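Local atomic coordinates of extracellular solute-binding protein, family 1 (Bifidobacterium longum subsp. infantis ATCC 15697, PDB entry 3QUF), a protein that probably binds a solute outside the cell, likely a sugar or oligosaccharide, and hands it to an ABC transporter for uptake. Residues S204-W212 and F367-S375. Residues are numbered along the deposited sequence; the frame is centred on the assembly and turned at random.
Sequences SGDLDADIW and FYWVNWPKS
Tyr368 reaches across to the turn at Asp206-Ala209. Its CG lies anti to the backbone N (chi1 -177°), which carries the ring across to Leu207, which covers one of its faces. Tyr368 CB meets Leu207 CD1, and that methyl lies 3.5 Å from Tyr368 CG. Farther out, Leu207 CB sits over the same ring face, 3.8 Å from the centroid, in a CH-pi contact. Tyr368 CE1 passes 3.3 Å from Leu207 N. At the tip, Tyr368 OH donates to Asp208 OD2 at 2.6 Å, on the anti side of the carboxylate. It also accepts from Asp208 N, 3.2 Å away, and from a water. The hydroxyl thus gives one bond and takes two. That water accepts from Asn371 N and also lies within hydrogen-bonding distance of Asp206 OD1. Asp208 OD1 is held by Tyr198 and Trp222.

Trp212 makes the second half. Pro373 CD lies over its six-membered ring, 3.4 Å from the centroid. Val370 CG1 meets the ring edge. Trp212 NE1 bonds Asp206 OD1 in the ring plane (3.0 Å, 159°). With an alanine at Trp212, Pro373 CD is likely to lose the ring face it packs on, and Asp206 OD1 this N-H donor.

Trp212 also meets Trp408 of helix 397-408 and Phe218 of helix 218-221. Leu207 and Asp208 pack on helix 188-199, while strand 367-368 pairs in parallel with strand 295-305 in the mixed sheet.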
loop_
_atom_site.group_PDB
_atom_site.type_symbol
_atom_site.label_atom_id
_atom_site.label_comp_id
_atom_site.label_asym_id
_atom_site.label_seq_id
_atom_site.Cartn_x
_atom_site.Cartn_y
_atom_site.Cartn_z
ATOM N N SER A 204 7.385 -10.018 8.803
ATOM C CA SER A 204 6.066 -9.382 8.797
ATOM C C SER A 204 6.235 -7.870 8.910
ATOM O O SER A 204 7.358 -7.391 9.169
ATOM C CB SER A 204 5.181 -9.900 9.943
ATOM O OG SER A 204 5.772 -9.652 11.229
ATOM N N GLY A 205 5.162 -7.119 8.662
ATOM C CA GLY A 205 5.210 -5.661 8.826
ATOM C C GLY A 205 6.051 -4.996 7.749
ATOM O O GLY A 205 5.792 -5.206 6.558
ATOM N N ASP A 206 7.042 -4.225 8.173
ATOM C CA ASP A 206 7.924 -3.518 7.270
ATOM C C ASP A 206 9.012 -4.484 6.775
ATOM O O ASP A 206 10.090 -4.617 7.390
ATOM C CB ASP A 206 8.503 -2.304 7.989
ATOM C CG ASP A 206 9.249 -1.349 7.047
ATOM O OD1 ASP A 206 9.257 -1.575 5.813
ATOM O OD2 ASP A 206 9.842 -0.382 7.569
ATOM N N LEU A 207 8.704 -5.204 5.695
ATOM C CA LEU A 207 9.476 -6.350 5.265
ATOM C C LEU A 207 10.904 -6.020 4.866
ATOM O O LEU A 207 11.789 -6.826 5.080
ATOM C CB LEU A 207 8.760 -7.131 4.150
ATOM C CG LEU A 207 7.380 -7.686 4.475
ATOM C CD1 LEU A 207 6.828 -8.413 3.168
ATOM C CD2 LEU A 207 7.418 -8.670 5.692
ATOM N N ASP A 208 11.119 -4.817 4.339
ATOM C CA ASP A 208 12.426 -4.363 3.906
ATOM C C ASP A 208 13.282 -3.750 5.044
ATOM O O ASP A 208 14.338 -3.171 4.792
ATOM C CB ASP A 208 12.288 -3.348 2.751
ATOM C CG ASP A 208 12.092 -3.999 1.420
ATOM O OD1 ASP A 208 13.054 -4.588 0.894
ATOM O OD2 ASP A 208 10.981 -3.884 0.863
ATOM N N ALA A 209 12.870 -3.926 6.297
ATOM C CA ALA A 209 13.580 -3.253 7.400
ATOM C C ALA A 209 15.071 -3.546 7.541
ATOM O O ALA A 209 15.788 -2.666 8.068
ATOM C CB ALA A 209 12.832 -3.450 8.754
ATOM N N ASP A 210 15.549 -4.716 7.142
ATOM C CA ASP A 210 17.015 -5.020 7.166
ATOM C C ASP A 210 17.758 -4.024 6.267
ATOM O O ASP A 210 18.848 -3.550 6.631
ATOM C CB ASP A 210 17.359 -6.448 6.707
ATOM C CG ASP A 210 16.993 -7.526 7.742
ATOM O OD1 ASP A 210 16.739 -7.157 8.903
ATOM O OD2 ASP A 210 16.986 -8.732 7.392
ATOM N N ILE A 211 17.179 -3.701 5.111
ATOM C CA ILE A 211 17.772 -2.669 4.255
ATOM C C ILE A 211 17.701 -1.301 4.924
ATOM O O ILE A 211 18.712 -0.576 4.986
ATOM C CB ILE A 211 17.185 -2.671 2.839
ATOM C CG1 ILE A 211 17.551 -3.981 2.146
ATOM C CG2 ILE A 211 17.705 -1.468 2.005
ATOM C CD1 ILE A 211 16.801 -4.232 0.828
ATOM N N TRP A 212 16.554 -0.940 5.468
ATOM C CA TRP A 212 16.406 0.405 6.031
ATOM C C TRP A 212 17.376 0.601 7.191
ATOM O O TRP A 212 17.928 1.680 7.363
ATOM C CB TRP A 212 15.000 0.681 6.513
ATOM C CG TRP A 212 13.848 0.323 5.632
ATOM C CD1 TRP A 212 12.663 -0.066 6.053
ATOM C CD2 TRP A 212 13.746 0.444 4.185
ATOM N NE1 TRP A 212 11.811 -0.269 5.010
ATOM C CE2 TRP A 212 12.458 0.045 3.842
ATOM C CE3 TRP A 212 14.636 0.817 3.169
ATOM C CZ2 TRP A 212 11.983 0.039 2.516
ATOM C CZ3 TRP A 212 14.170 0.777 1.847
ATOM C CH2 TRP A 212 12.857 0.409 1.551
ATOM N N PHE A 367 -0.009 -8.498 3.405
ATOM C CA PHE A 367 -0.004 -7.438 2.423
ATOM C C PHE A 367 1.229 -6.565 2.643
ATOM O O PHE A 367 1.679 -6.366 3.788
ATOM C CB PHE A 367 -1.288 -6.598 2.478
ATOM C CG PHE A 367 -1.523 -5.886 3.807
ATOM C CD1 PHE A 367 -2.215 -6.513 4.827
ATOM C CD2 PHE A 367 -1.130 -4.567 3.974
ATOM C CE1 PHE A 367 -2.443 -5.869 6.023
ATOM C CE2 PHE A 367 -1.355 -3.903 5.174
ATOM C CZ PHE A 367 -2.032 -4.559 6.187
ATOM N N TYR A 368 1.761 -6.016 1.561
ATOM C CA TYR A 368 2.973 -5.227 1.641
ATOM C C TYR A 368 3.074 -4.289 0.445
ATOM O O TYR A 368 2.544 -4.580 -0.608
ATOM C CB TYR A 368 4.216 -6.139 1.698
ATOM C CG TYR A 368 5.509 -5.395 1.865
ATOM C CD1 TYR A 368 5.741 -4.644 3.004
ATOM C CD2 TYR A 368 6.489 -5.372 0.847
ATOM C CE1 TYR A 368 6.911 -3.937 3.193
ATOM C CE2 TYR A 368 7.669 -4.738 1.038
ATOM C CZ TYR A 368 7.872 -3.975 2.216
ATOM O OH TYR A 368 9.018 -3.269 2.428
ATOM N N TRP A 369 3.780 -3.190 0.653
ATOM C CA TRP A 369 4.201 -2.278 -0.388
ATOM C C TRP A 369 5.551 -1.695 0.053
ATOM O O TRP A 369 5.797 -1.550 1.248
ATOM C CB TRP A 369 3.149 -1.165 -0.585
ATOM C CG TRP A 369 3.370 -0.409 -1.866
ATOM C CD1 TRP A 369 3.786 0.892 -2.001
ATOM C CD2 TRP A 369 3.176 -0.910 -3.192
ATOM N NE1 TRP A 369 3.875 1.224 -3.337
ATOM C CE2 TRP A 369 3.518 0.124 -4.084
ATOM C CE3 TRP A 369 2.782 -2.153 -3.714
ATOM C CZ2 TRP A 369 3.451 -0.037 -5.461
ATOM C CZ3 TRP A 369 2.720 -2.303 -5.062
ATOM C CH2 TRP A 369 3.060 -1.248 -5.930
ATOM N N VAL A 370 6.432 -1.393 -0.896
ATOM C CA VAL A 370 7.726 -0.784 -0.549
ATOM C C VAL A 370 7.515 0.714 -0.254
ATOM O O VAL A 370 7.347 1.526 -1.180
ATOM C CB VAL A 370 8.783 -0.974 -1.623
ATOM C CG1 VAL A 370 10.125 -0.351 -1.168
ATOM C CG2 VAL A 370 9.057 -2.517 -1.891
ATOM N N ASN A 371 7.529 1.061 1.018
ATOM C CA ASN A 371 7.285 2.438 1.478
ATOM C C ASN A 371 8.621 2.993 1.968
ATOM O O ASN A 371 8.982 2.910 3.159
ATOM C CB ASN A 371 6.175 2.467 2.552
ATOM C CG ASN A 371 4.798 2.220 1.983
ATOM O OD1 ASN A 371 4.054 1.311 2.423
ATOM N ND2 ASN A 371 4.449 3.001 1.021
ATOM N N TRP A 372 9.414 3.524 1.046
ATOM C CA TRP A 372 10.782 3.901 1.340
ATOM C C TRP A 372 10.824 4.934 2.484
ATOM O O TRP A 372 10.063 5.891 2.448
ATOM C CB TRP A 372 11.439 4.574 0.160
ATOM C CG TRP A 372 11.102 3.984 -1.191
ATOM C CD1 TRP A 372 10.075 4.342 -1.989
ATOM C CD2 TRP A 372 11.818 2.963 -1.892
ATOM N NE1 TRP A 372 10.090 3.609 -3.147
ATOM C CE2 TRP A 372 11.161 2.761 -3.116
ATOM C CE3 TRP A 372 12.977 2.238 -1.630
ATOM C CZ2 TRP A 372 11.622 1.863 -4.068
ATOM C CZ3 TRP A 372 13.416 1.333 -2.578
ATOM C CH2 TRP A 372 12.734 1.143 -3.752
ATOM N N PRO A 373 11.702 4.749 3.470
ATOM C CA PRO A 373 11.749 5.747 4.551
ATOM C C PRO A 373 12.534 7.002 4.279
ATOM O O PRO A 373 12.557 7.917 5.114
ATOM C CB PRO A 373 12.359 4.968 5.725
ATOM C CG PRO A 373 13.171 3.926 5.086
ATOM C CD PRO A 373 12.361 3.504 3.885
ATOM N N LYS A 374 13.249 7.029 3.170
ATOM C CA LYS A 374 13.989 8.220 2.757
ATOM C C LYS A 374 13.688 8.449 1.298
ATOM O O LYS A 374 13.570 7.481 0.566
ATOM C CB LYS A 374 15.483 8.003 2.919
ATOM C CG LYS A 374 15.914 7.625 4.314
ATOM C CD LYS A 374 17.413 7.334 4.434
ATOM C CE LYS A 374 17.780 7.237 5.940
ATOM N NZ LYS A 374 19.139 6.694 6.219
ATOM N N SER A 375 13.548 9.720 0.901
ATOM C CA SER A 375 13.433 10.165 -0.517
ATOM C C SER A 375 12.624 9.195 -1.401
ATOM O O SER A 375 13.165 8.576 -2.325
ATOM C CB SER A 375 14.818 10.401 -1.128
ATOM O OG SER A 375 15.610 11.348 -0.402
HETATM O O HOH W 1 3.265 -5.630 5.919
HETATM O O HOH W 2 8.274 -0.721 3.344
#